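Local atomic coordinates of cell wall surface anchor family protein (Streptococcus agalactiae serogroup V, PDB entry 3TW0), a protein that serves as the adhesive tip pilin of group B streptococcal pili, probably attaching the bacterium to host surfaces through a metal-binding von Willebrand factor A domain. Residues H130-G133 against D134-L137; E26-N29 against N30-R33; S189-Y192 against Q193-F196; K291-A294 against T295-K299; Y93-T96 against T97-A100. The protein carries 2 engineered substitutions. One frame throughout, in Å; residues are numbered along the deposited sequence.

From the N terminus the contacts come in the order interaction 2 (26-33), 5 (93-100), 1 (130-137), 3 (189-196) and 4 (291-299). Each is a local turn or cap within one continuous piece of chain, in series, with none nested or crossed. Interaction 2 closes the turn leading into helix 33-48, interaction 5 starts strand 97-101, and interaction 1 shapes the loop between helices 114-122 and 145-159. The loop of interaction 1 touches both of the others, with His130 packing on Glu26 and Thr136 and Leu137 on Ala100. About 42 Å from interaction 1, centre to centre, interaction 3 begins helix 192-201, and Thr295 of interaction 4 bonds to its first turn.

Interaction 1 (H130-G133 against D134-L137)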
loop_
_atom_site.group_PDB
_atom_site.type_symbol
_atom_site.label_atom_id
_atom_site.label_comp_id
_atom_site.label_asym_id
_atom_site.label_seq_id
_atom_site.Cartn_x
_atom_site.Cartn_y
_atom_site.Cartn_z
ATOM N N HIS A 130 5.669 7.535 14.111
ATOM C CA HIS A 130 4.915 8.658 14.655
ATOM C C HIS A 130 5.402 9.933 13.985
ATOM O O HIS A 130 6.604 10.121 13.805
ATOM C CB HIS A 130 5.117 8.756 16.182
ATOM C CG HIS A 130 4.174 9.707 16.862
ATOM N ND1 HIS A 130 3.562 9.418 18.063
ATOM C CD2 HIS A 130 3.732 10.938 16.505
ATOM C CE1 HIS A 130 2.786 10.428 18.419
ATOM N NE2 HIS A 130 2.858 11.358 17.482
ATOM N N ILE A 131 4.459 10.798 13.615
ATOM C CA ILE A 131 4.763 12.066 12.936
ATOM C C ILE A 131 5.800 12.900 13.720
ATOM O O ILE A 131 6.532 13.700 13.124
ATOM C CB ILE A 131 3.447 12.877 12.640
ATOM C CG1 ILE A 131 3.709 14.084 11.714
ATOM C CG2 ILE A 131 2.742 13.298 13.939
ATOM C CD1 ILE A 131 2.433 14.615 11.033
ATOM N N ASN A 132 5.864 12.673 15.037
ATOM C CA ASN A 132 6.854 13.287 15.940
ATOM C C ASN A 132 8.011 12.352 16.438
ATOM O O ASN A 132 8.862 12.760 17.245
ATOM C CB ASN A 132 6.130 13.981 17.114
ATOM C CG ASN A 132 5.183 15.105 16.642
ATOM O OD1 ASN A 132 5.423 15.754 15.626
ATOM N ND2 ASN A 132 4.107 15.330 17.388
ATOM N N GLY A 133 8.073 11.120 15.939
ATOM C CA GLY A 133 9.188 10.221 16.268
ATOM C C GLY A 133 10.303 10.370 15.245
ATOM O O GLY A 133 10.857 11.451 15.090
ATOM N N ASP A 134 10.618 9.284 14.534
ATOM C CA ASP A 134 11.482 9.347 13.355
ATOM C C ASP A 134 10.714 9.950 12.153
ATOM O O ASP A 134 9.899 9.257 11.519
ATOM C CB ASP A 134 12.001 7.935 13.017
ATOM C CG ASP A 134 13.156 7.950 12.011
ATOM O OD1 ASP A 134 13.209 8.867 11.147
ATOM O OD2 ASP A 134 14.014 7.029 12.089
ATOM N N ARG A 135 10.954 11.235 11.853
ATOM C CA ARG A 135 10.204 11.938 10.784
ATOM C C ARG A 135 10.636 11.510 9.386
ATOM O O ARG A 135 9.909 11.694 8.411
ATOM C CB ARG A 135 10.335 13.463 10.892
ATOM C CG ARG A 135 9.499 14.091 11.996
ATOM C CD ARG A 135 9.358 15.604 11.814
ATOM N NE ARG A 135 9.702 16.278 13.070
ATOM C CZ ARG A 135 8.826 16.655 14.010
ATOM N NH1 ARG A 135 7.518 16.457 13.845
ATOM N NH2 ARG A 135 9.264 17.239 15.124
ATOM N N THR A 136 11.832 10.959 9.291
ATOM C CA THR A 136 12.315 10.431 8.033
ATOM C C THR A 136 11.609 9.110 7.673
ATOM O O THR A 136 11.142 8.959 6.552
ATOM C CB THR A 136 13.852 10.337 8.030
ATOM O OG1 THR A 136 14.361 11.661 8.171
ATOM C CG2 THR A 136 14.391 9.775 6.702
ATOM N N LEU A 137 11.492 8.200 8.635
ATOM C CA LEU A 137 10.935 6.861 8.374
ATOM C C LEU A 137 9.414 6.937 8.359
ATOM O O LEU A 137 8.748 6.092 7.793
ATOM C CB LEU A 137 11.432 5.854 9.413
ATOM C CG LEU A 137 12.853 5.308 9.195
ATOM C CD1 LEU A 137 13.224 4.278 10.289
ATOM C CD2 LEU A 137 12.932 4.650 7.847
HETATM O O HOH W 1 8.499 7.211 14.590
#
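Arg135 NH1 donates to Asn132 OD1 at 2.8 Å, and the same nitrogen comes within 3.0 Å of Ile131 O. The amide oxygen is met in the carbonyl plane, on a lone pair, but the bond is bent, with an N-H...O angle of 133°. The amide and guanidinium planes are 72° apart, and OD1 lies 26° out of the guanidinium plane. Arg135 manages this reach because its chain bends at chi3 and folds back toward the preceding turn, its CG coming within 3.2 Å of Ile131 O. Asn132 CA lies over one face of the guanidinium.

The turn that carries Ile131 and Asn132 is type I, from His130 to Gly133, closed by Gly133 N on His130 O at 2.8 Å. Just beyond it, Asp134 makes an Asx motif: OD1 takes Leu137 N at 3.1 Å from above the carboxylate plane, and more weakly Thr136 N. One water accepts from both His130 N and Asp134 N, linking the start of the turn to the residue just after it. Farther along, Thr136 and Leu137 rest on Ala100 of strand 97-101.

The side-chain grip sits on the surface and joins a cation to a neutral amide oxygen, so it probably adds only modestly to the backbone bond and the Asx motif that shape this loop.

Interaction 2 (E26-N29 against N30-R33); sequences ERAN and NSQR
Backbone torsions near +50° in both phi and psi at Ala28, Asn29 and Asn30 wind this piece into a left-handed helical turn, bringing Asn30 and Ser31 round to the carbonyls of Glu26 and Arg27. The turn belongs to the von Willebrand factor A domain and follows closely on the magnesium-binding residues Ser20 and Ser22.

Two backbone bonds close it. Asn30 N reaches Glu26 O at 2.8 Å, entering from well above the carbonyl plane, whereas Ser31 N meets Arg27 O at 3.1 Å almost head-on to the carbonyl. A third bond comes from a side chain: with OG beside its own backbone N (chi1 -85°), Ser31 donates OG to Ala28 O at 2.8 Å. On the outer side, the Glu26 and Asn30 side chains run alongside each other, pointing the same way, with carboxylate and amide nearly perpendicular.

Arg33, at the start of helix 33-48, stretches its chain fully from CG to NE and brings its guanidinium back against Arg27 and Ala28. Its end is held by Gly326 O and Ser22 O, while Arg27 turns away to a salt bridge with Asp330. A water joins Arg27 O to Arg33 N, tying the turn to the start of helix 33-48. Over one face of the Arg33 guanidinium, offset toward its rim, sits Ala28 CB, 3.8 Å from Arg33 NH2.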
loop_
_atom_site.group_PDB
_atom_site.type_symbol
_atom_site.label_atom_id
_atom_site.label_comp_id
_atom_site.label_asym_id
_atom_site.label_seq_id
_atom_site.Cartn_x
_atom_site.Cartn_y
_atom_site.Cartn_z
ATOM N N GLU A 26 -1.458 4.978 18.900
ATOM C CA GLU A 26 -2.307 6.141 19.229
ATOM C C GLU A 26 -3.537 6.322 18.321
ATOM O O GLU A 26 -4.590 6.796 18.797
ATOM C CB GLU A 26 -1.479 7.429 19.210
ATOM C CG GLU A 26 -0.428 7.502 20.317
ATOM C CD GLU A 26 0.214 8.867 20.429
ATOM O OE1 GLU A 26 0.699 9.216 21.522
ATOM O OE2 GLU A 26 0.232 9.603 19.431
ATOM N N ARG A 27 -3.417 5.938 17.036
ATOM C CA ARG A 27 -4.485 6.158 16.026
ATOM C C ARG A 27 -5.825 5.567 16.424
ATOM O O ARG A 27 -5.881 4.610 17.205
ATOM C CB ARG A 27 -4.108 5.576 14.646
ATOM C CG ARG A 27 -2.878 6.189 13.975
ATOM C CD ARG A 27 -3.177 7.600 13.435
ATOM N NE ARG A 27 -2.031 8.168 12.723
ATOM C CZ ARG A 27 -1.932 8.250 11.397
ATOM N NH1 ARG A 27 -2.915 7.813 10.605
ATOM N NH2 ARG A 27 -0.855 8.792 10.863
ATOM N N ALA A 28 -6.887 6.115 15.821
ATOM C CA ALA A 28 -8.268 5.727 16.109
ATOM C C ALA A 28 -8.511 5.654 17.607
ATOM O O ALA A 28 -8.954 4.617 18.111
ATOM C CB ALA A 28 -8.615 4.385 15.445
ATOM N N ASN A 29 -8.170 6.739 18.311
ATOM C CA ASN A 29 -8.452 6.861 19.741
ATOM C C ASN A 29 -7.821 5.695 20.551
ATOM O O ASN A 29 -8.510 4.943 21.264
ATOM C CB ASN A 29 -9.981 7.009 19.920
ATOM C CG ASN A 29 -10.435 6.848 21.350
ATOM O OD1 ASN A 29 -10.172 7.696 22.206
ATOM N ND2 ASN A 29 -11.145 5.753 21.617
ATOM N N ASN A 30 -6.501 5.542 20.381
ATOM C CA ASN A 30 -5.705 4.475 21.001
ATOM C C ASN A 30 -6.206 3.046 20.800
ATOM O O ASN A 30 -6.292 2.251 21.747
ATOM C CB ASN A 30 -5.472 4.780 22.468
ATOM C CG ASN A 30 -4.941 6.153 22.668
ATOM O OD1 ASN A 30 -3.768 6.409 22.425
ATOM N ND2 ASN A 30 -5.808 7.070 23.072
ATOM N N SER A 31 -6.512 2.732 19.542
ATOM C CA SER A 31 -6.983 1.405 19.154
ATOM C C SER A 31 -5.880 0.345 19.242
ATOM O O SER A 31 -6.163 -0.842 19.101
ATOM C CB SER A 31 -7.570 1.458 17.744
ATOM O OG SER A 31 -8.922 1.871 17.768
ATOM N N GLN A 32 -4.637 0.790 19.464
ATOM C CA GLN A 32 -3.435 -0.066 19.598
ATOM C C GLN A 32 -3.265 -1.044 18.441
ATOM O O GLN A 32 -2.991 -2.236 18.627
ATOM C CB GLN A 32 -3.402 -0.780 20.944
ATOM C CG GLN A 32 -3.335 0.167 22.151
ATOM C CD GLN A 32 -3.369 -0.574 23.497
ATOM O OE1 GLN A 32 -2.484 -0.402 24.324
ATOM N NE2 GLN A 32 -4.394 -1.392 23.710
ATOM N N ARG A 33 -3.422 -0.505 17.237
ATOM C CA ARG A 33 -3.381 -1.305 16.026
ATOM C C ARG A 33 -2.110 -2.150 15.918
ATOM O O ARG A 33 -2.193 -3.367 15.813
ATOM C CB ARG A 33 -3.587 -0.417 14.805
ATOM C CG ARG A 33 -5.041 -0.085 14.540
ATOM C CD ARG A 33 -5.132 0.780 13.350
ATOM N NE ARG A 33 -6.510 1.093 13.029
ATOM C CZ ARG A 33 -6.920 2.242 12.504
ATOM N NH1 ARG A 33 -6.042 3.205 12.253
ATOM N NH2 ARG A 33 -8.222 2.422 12.236
HETATM O O HOH W 2 -4.012 2.474 16.625
#

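Interaction 3 (S189-Y192 against Q193-F196)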
loop_
_atom_site.group_PDB
_atom_site.type_symbol
_atom_site.label_atom_id
_atom_site.label_comp_id
_atom_site.label_asym_id
_atom_site.label_seq_id
_atom_site.Cartn_x
_atom_site.Cartn_y
_atom_site.Cartn_z
ATOM N N SER A 189 -6.671 5.243 -30.120
ATOM C CA SER A 189 -8.079 5.675 -30.012
ATOM C C SER A 189 -9.000 4.766 -29.166
ATOM O O SER A 189 -10.049 5.222 -28.742
ATOM C CB SER A 189 -8.697 5.903 -31.386
ATOM O OG SER A 189 -8.826 4.654 -32.048
ATOM N N THR A 190 -8.626 3.516 -28.913
ATOM C CA THR A 190 -9.427 2.653 -28.040
ATOM C C THR A 190 -9.713 3.370 -26.721
ATOM O O THR A 190 -8.766 3.860 -26.065
ATOM C CB THR A 190 -8.714 1.341 -27.750
ATOM O OG1 THR A 190 -8.451 0.654 -28.980
ATOM C CG2 THR A 190 -9.549 0.446 -26.840
ATOM N N SER A 191 -11.000 3.483 -26.356
ATOM C CA SER A 191 -11.389 4.143 -25.101
ATOM C C SER A 191 -10.724 3.466 -23.907
ATOM O O SER A 191 -10.430 2.277 -23.944
ATOM C CB SER A 191 -12.914 4.110 -24.889
ATOM O OG SER A 191 -13.314 2.795 -24.567
ATOM N N TYR A 192 -10.529 4.216 -22.826
ATOM C CA TYR A 192 -9.970 3.612 -21.627
ATOM C C TYR A 192 -10.847 2.461 -21.094
ATOM O O TYR A 192 -10.315 1.452 -20.624
ATOM C CB TYR A 192 -9.702 4.676 -20.551
ATOM C CG TYR A 192 -8.587 5.623 -20.920
ATOM C CD1 TYR A 192 -7.285 5.121 -21.172
ATOM C CD2 TYR A 192 -8.800 7.019 -20.992
ATOM C CE1 TYR A 192 -6.226 5.983 -21.515
ATOM C CE2 TYR A 192 -7.726 7.897 -21.318
ATOM C CZ TYR A 192 -6.460 7.347 -21.577
ATOM O OH TYR A 192 -5.396 8.127 -21.893
ATOM N N GLN A 193 -12.174 2.597 -21.188
ATOM C CA GLN A 193 -13.052 1.499 -20.760
ATOM C C GLN A 193 -12.787 0.221 -21.568
ATOM O O GLN A 193 -12.637 -0.859 -21.001
ATOM C CB GLN A 193 -14.538 1.877 -20.803
ATOM C CG GLN A 193 -15.450 0.776 -20.196
ATOM C CD GLN A 193 -15.175 0.531 -18.706
ATOM O OE1 GLN A 193 -15.237 1.455 -17.902
ATOM N NE2 GLN A 193 -14.870 -0.716 -18.343
ATOM N N ASN A 194 -12.707 0.343 -22.891
ATOM C CA ASN A 194 -12.389 -0.816 -23.707
ATOM C C ASN A 194 -10.971 -1.332 -23.448
ATOM O O ASN A 194 -10.721 -2.525 -23.540
ATOM C CB ASN A 194 -12.623 -0.536 -25.202
ATOM C CG ASN A 194 -14.117 -0.435 -25.563
ATOM O OD1 ASN A 194 -14.962 -1.047 -24.909
ATOM N ND2 ASN A 194 -14.439 0.339 -26.608
ATOM N N GLN A 195 -10.037 -0.439 -23.110
ATOM C CA GLN A 195 -8.669 -0.883 -22.776
ATOM C C GLN A 195 -8.711 -1.701 -21.491
ATOM O O GLN A 195 -8.129 -2.767 -21.407
ATOM C CB GLN A 195 -7.711 0.308 -22.618
ATOM C CG GLN A 195 -7.369 1.030 -23.919
ATOM C CD GLN A 195 -6.193 1.965 -23.743
ATOM O OE1 GLN A 195 -5.225 1.633 -23.047
ATOM N NE2 GLN A 195 -6.286 3.136 -24.332
ATOM N N PHE A 196 -9.458 -1.220 -20.519
ATOM C CA PHE A 196 -9.566 -1.877 -19.198
ATOM C C PHE A 196 -10.177 -3.262 -19.371
ATOM O O PHE A 196 -9.608 -4.287 -18.939
ATOM C CB PHE A 196 -10.442 -1.004 -18.294
ATOM C CG PHE A 196 -10.619 -1.529 -16.889
ATOM C CD1 PHE A 196 -9.635 -1.325 -15.918
ATOM C CD2 PHE A 196 -11.820 -2.172 -16.512
ATOM C CE1 PHE A 196 -9.828 -1.776 -14.612
ATOM C CE2 PHE A 196 -12.001 -2.631 -15.230
ATOM C CZ PHE A 196 -11.005 -2.449 -14.269
HETATM O O HOH W 3 -12.821 2.337 -28.055
#
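Helix 192-201 starts here with a serine N-cap: Ser191 OG accepts from Asn194 N at 3.0 Å, a nearly straight bond. The hydroxyl oxygen stands between the backbone N and the carbonyl carbon of its own residue (chi1 72°), the position that turns it in toward the first turn of the helix. Asn194 adds a second link to the cap residue through a water that accepts from both Ser191 N and Asn194 ND2.

Thr190, one residue earlier, is tied to the helix by its carbonyl. Gln195 NE2 donates to Thr190 O at 3.1 Å, essentially linear and with the acceptor in the plane of the amide; the other end of that amide, OE1, takes Asn185 N, so both ends of the group are used and its rotation is fixed. The Thr190 methyl packs on the aliphatic parts of two residues of the first turn, CG2 lying 3.6 Å from Asn194 CB and 3.7 Å from Gln195 CG.

Regular alpha-helical bonding begins at once, with Gln195 N on Ser191 O at 2.9 Å and Phe196 N on Tyr192 O at 2.8 Å. The helix lies far from the metal site, after strand 165-172 of the central parallel sheet.

Tyr192 and Gln195 run side by side, ring and amide 44° apart, and the tyrosine ring also meets Phe184. Phe196 leaves in another direction, packing on Glu303 and Leu307 of helix 302-312 and making a cation-pi contact with Lys296.

Interaction 4 (K291-A294 against T295-K299)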
loop_
_atom_site.group_PDB
_atom_site.type_symbol
_atom_site.label_atom_id
_atom_site.label_comp_id
_atom_site.label_asym_id
_atom_site.label_seq_id
_atom_site.Cartn_x
_atom_site.Cartn_y
_atom_site.Cartn_z
ATOM N N LYS A 291 -6.198 16.055 -19.729
ATOM C CA LYS A 291 -7.618 15.686 -19.772
ATOM C C LYS A 291 -7.801 14.345 -19.077
ATOM O O LYS A 291 -7.198 13.364 -19.498
ATOM C CB LYS A 291 -8.100 15.542 -21.243
ATOM C CG LYS A 291 -8.154 16.855 -22.059
ATOM C CD LYS A 291 -7.639 16.711 -23.541
ATOM C CE LYS A 291 -8.694 16.190 -24.538
ATOM N NZ LYS A 291 -9.859 17.133 -24.711
ATOM N N VAL A 292 -8.594 14.297 -18.006
ATOM C CA VAL A 292 -8.894 13.016 -17.368
ATOM C C VAL A 292 -9.724 12.133 -18.317
ATOM O O VAL A 292 -10.422 12.645 -19.202
ATOM C CB VAL A 292 -9.601 13.174 -15.974
ATOM C CG1 VAL A 292 -11.057 13.664 -16.096
ATOM C CG2 VAL A 292 -9.562 11.861 -15.228
ATOM N N SER A 293 -9.623 10.822 -18.128
ATOM C CA SER A 293 -10.408 9.851 -18.873
ATOM C C SER A 293 -11.907 10.170 -18.825
ATOM O O SER A 293 -12.453 10.490 -17.764
ATOM C CB SER A 293 -10.172 8.454 -18.282
ATOM O OG SER A 293 -11.161 7.541 -18.747
ATOM N N ALA A 294 -12.565 10.089 -19.971
ATOM C CA ALA A 294 -14.014 10.288 -20.048
ATOM C C ALA A 294 -14.735 8.940 -20.004
ATOM O O ALA A 294 -15.982 8.868 -20.123
ATOM C CB ALA A 294 -14.370 11.039 -21.337
ATOM N N THR A 295 -13.980 7.860 -19.873
ATOM C CA THR A 295 -14.638 6.565 -19.641
ATOM C C THR A 295 -14.177 5.928 -18.323
ATOM O O THR A 295 -14.582 6.366 -17.270
ATOM C CB THR A 295 -14.517 5.589 -20.846
ATOM O OG1 THR A 295 -13.141 5.268 -21.077
ATOM C CG2 THR A 295 -15.131 6.176 -22.117
ATOM N N LYS A 296 -13.352 4.886 -18.388
ATOM C CA LYS A 296 -12.941 4.193 -17.175
ATOM C C LYS A 296 -12.094 5.148 -16.343
ATOM O O LYS A 296 -11.198 5.811 -16.907
ATOM C CB LYS A 296 -12.084 2.965 -17.533
ATOM C CG LYS A 296 -11.581 2.142 -16.311
ATOM C CD LYS A 296 -12.763 1.487 -15.560
ATOM C CE LYS A 296 -12.400 1.166 -14.140
ATOM N NZ LYS A 296 -13.425 0.396 -13.365
ATOM N N GLN A 297 -12.350 5.176 -15.025
ATOM C CA GLN A 297 -11.552 5.963 -14.064
ATOM C C GLN A 297 -11.198 5.157 -12.827
ATOM O O GLN A 297 -12.086 4.552 -12.177
ATOM C CB GLN A 297 -12.270 7.246 -13.635
ATOM C CG GLN A 297 -12.403 8.346 -14.715
ATOM C CD GLN A 297 -13.224 9.541 -14.234
ATOM O OE1 GLN A 297 -13.238 10.604 -14.860
ATOM N NE2 GLN A 297 -13.911 9.371 -13.125
ATOM N N ILE A 298 -9.909 5.137 -12.498
ATOM C CA ILE A 298 -9.447 4.518 -11.245
ATOM C C ILE A 298 -9.519 5.619 -10.187
ATOM O O ILE A 298 -8.966 6.689 -10.394
ATOM C CB ILE A 298 -8.017 3.946 -11.402
ATOM C CG1 ILE A 298 -7.949 2.947 -12.578
ATOM C CG2 ILE A 298 -7.469 3.367 -10.098
ATOM C CD1 ILE A 298 -8.791 1.679 -12.409
ATOM N N LYS A 299 -10.225 5.379 -9.080
ATOM C CA LYS A 299 -10.476 6.437 -8.079
ATOM C C LYS A 299 -10.037 6.076 -6.665
ATOM O O LYS A 299 -10.077 6.924 -5.759
ATOM C CB LYS A 299 -11.963 6.813 -8.076
ATOM C CG LYS A 299 -12.500 7.304 -9.432
ATOM C CD LYS A 299 -14.035 7.245 -9.497
ATOM C CE LYS A 299 -14.560 8.328 -10.406
ATOM N NZ LYS A 299 -15.647 7.851 -11.350
#
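Residues 291-294 and 295-299 run through a loop with no regular helix or strand, and the chain doubles back at Ala294-Thr295, so that Ser293 CA and Lys296 CA stand 6.4 Å apart. Thr295 takes an unusual backbone conformation, phi -121° with psi -106°, and it is there that the path swings round to bring the carbonyl of Lys296 inward.

Ser293 occupies the inside of this bend. Its hydroxyl accepts from Thr295 N at 3.1 Å, two residues on, which makes an ST turn, and it donates to Lys296 O from above the carbonyl plane. The modelled 2.5 Å between Ser293 OG and Lys296 O is unusually short, and its exact value is doubtful. With OG swung opposite its own backbone N (chi1 165°), the side chain crosses the mouth of the turn, and one hydroxyl serves both as acceptor and as donor in a largely buried spot. The aliphatic part of Gln297 folds in beside it, CG lying 3.7 Å from Ser293 O, while the side chain of Val292 crosses that of Gln297 at about a right angle.

The bend sits between two helices. Tyr192 of helix 192-201 packs against Ser293 and Thr295, and Thr295 OG1 accepts from Gln193 N of that helix. Lys296 runs past Gln193 to a salt bridge with Glu303 of helix 302-312, a helix against which Ile298 also rests.

Interaction 5 (Y93-T96 against T97-A100)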
loop_
_atom_site.group_PDB
_atom_site.type_symbol
_atom_site.label_atom_id
_atom_site.label_comp_id
_atom_site.label_asym_id
_atom_site.label_seq_id
_atom_site.Cartn_x
_atom_site.Cartn_y
_atom_site.Cartn_z
ATOM N N TYR A 93 12.038 22.951 0.881
ATOM C CA TYR A 93 11.073 22.743 -0.211
ATOM C C TYR A 93 11.556 21.829 -1.349
ATOM O O TYR A 93 10.732 21.321 -2.127
ATOM C CB TYR A 93 10.560 24.076 -0.759
ATOM C CG TYR A 93 11.498 24.792 -1.707
ATOM C CD1 TYR A 93 11.446 24.567 -3.094
ATOM C CD2 TYR A 93 12.426 25.715 -1.225
ATOM C CE1 TYR A 93 12.319 25.239 -3.970
ATOM C CE2 TYR A 93 13.293 26.400 -2.090
ATOM C CZ TYR A 93 13.234 26.159 -3.449
ATOM O OH TYR A 93 14.096 26.842 -4.278
ATOM N N HIS A 94 12.877 21.667 -1.472
ATOM C CA HIS A 94 13.491 20.720 -2.437
ATOM C C HIS A 94 13.317 19.234 -2.057
ATOM O O HIS A 94 13.583 18.341 -2.866
ATOM C CB HIS A 94 14.994 20.989 -2.566
ATOM C CG HIS A 94 15.327 22.381 -3.006
ATOM N ND1 HIS A 94 15.260 22.778 -4.325
ATOM C CD2 HIS A 94 15.724 23.467 -2.303
ATOM C CE1 HIS A 94 15.595 24.054 -4.412
ATOM N NE2 HIS A 94 15.890 24.494 -3.200
ATOM N N LYS A 95 12.918 18.978 -0.824
ATOM C CA LYS A 95 12.832 17.623 -0.286
ATOM C C LYS A 95 11.599 16.858 -0.814
ATOM O O LYS A 95 10.644 16.587 -0.080
ATOM C CB LYS A 95 12.871 17.667 1.249
ATOM C CG LYS A 95 13.466 16.440 1.933
ATOM C CD LYS A 95 14.662 15.878 1.175
ATOM C CE LYS A 95 15.170 14.612 1.838
ATOM N NZ LYS A 95 16.287 14.051 1.047
ATOM N N THR A 96 11.644 16.509 -2.096
ATOM C CA THR A 96 10.496 15.897 -2.747
ATOM C C THR A 96 10.675 14.411 -3.009
ATOM O O THR A 96 9.827 13.781 -3.670
ATOM C CB THR A 96 10.137 16.636 -4.046
ATOM O OG1 THR A 96 11.262 16.619 -4.926
ATOM C CG2 THR A 96 9.733 18.089 -3.740
ATOM N N THR A 97 11.798 13.881 -2.519
ATOM C CA THR A 97 12.037 12.453 -2.375
ATOM C C THR A 97 12.724 12.271 -1.035
ATOM O O THR A 97 13.346 13.221 -0.503
ATOM C CB THR A 97 12.951 11.853 -3.487
ATOM O OG1 THR A 97 14.238 12.505 -3.476
ATOM C CG2 THR A 97 12.301 11.970 -4.883
ATOM N N PHE A 98 12.577 11.072 -0.464
ATOM C CA PHE A 98 13.287 10.706 0.760
ATOM C C PHE A 98 13.912 9.356 0.535
ATOM O O PHE A 98 13.300 8.488 -0.119
ATOM C CB PHE A 98 12.339 10.589 1.938
ATOM C CG PHE A 98 11.845 11.901 2.454
ATOM C CD1 PHE A 98 12.492 12.527 3.515
ATOM C CD2 PHE A 98 10.722 12.500 1.899
ATOM C CE1 PHE A 98 12.013 13.735 4.012
ATOM C CE2 PHE A 98 10.241 13.699 2.382
ATOM C CZ PHE A 98 10.895 14.327 3.447
ATOM N N THR A 99 15.100 9.156 1.099
ATOM C CA THR A 99 15.827 7.913 0.909
ATOM C C THR A 99 16.316 7.504 2.277
ATOM O O THR A 99 16.886 8.341 2.994
ATOM C CB THR A 99 16.980 8.111 -0.112
ATOM O OG1 THR A 99 16.416 8.400 -1.398
ATOM C CG2 THR A 99 17.876 6.888 -0.227
ATOM N N ALA A 100 16.036 6.262 2.686
ATOM C CA ALA A 100 16.424 5.789 4.020
ATOM C C ALA A 100 16.562 4.283 4.069
ATOM O O ALA A 100 16.129 3.579 3.143
ATOM C CB ALA A 100 15.420 6.219 5.078
HETATM O O HOH W 4 16.550 11.324 2.030
#
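Lys95 lays its aliphatic chain over one face of the Phe98 ring. CG does the touching in an off-centre CH-pi contact, 4.1 Å from the ring centroid and 30° off the normal. Farther out, Lys95 CE passes 3.3 Å from Thr97 O, and the chain gets there because CG leaves on the side away from the backbone N (chi1 -151°) and then bends at chi2.

The amino group ends at a water, which accepts from Lys95 NZ at 2.9 Å and from Thr99 N at 2.8 Å, linking the lysine tip to the strand backbone.

In the next shell, Lys95 is the centre of an inverse gamma turn, closed by Thr96 N on His94 O at 2.8 Å, and its carbonyl is taken by Asn86 ND2. Phe98 is set by Trp91, which it meets edge-to-face, and by Val73 and Lys75 of strand 70-78, the antiparallel neighbour of strand 97-101.

Thr97 N is buried here without a partner, a small polar cost at the start of the strand. The lysine thus uses its methylenes as an apolar lid on a buried ring, while its charged end, consistent with a partly exposed residue, stays hydrated.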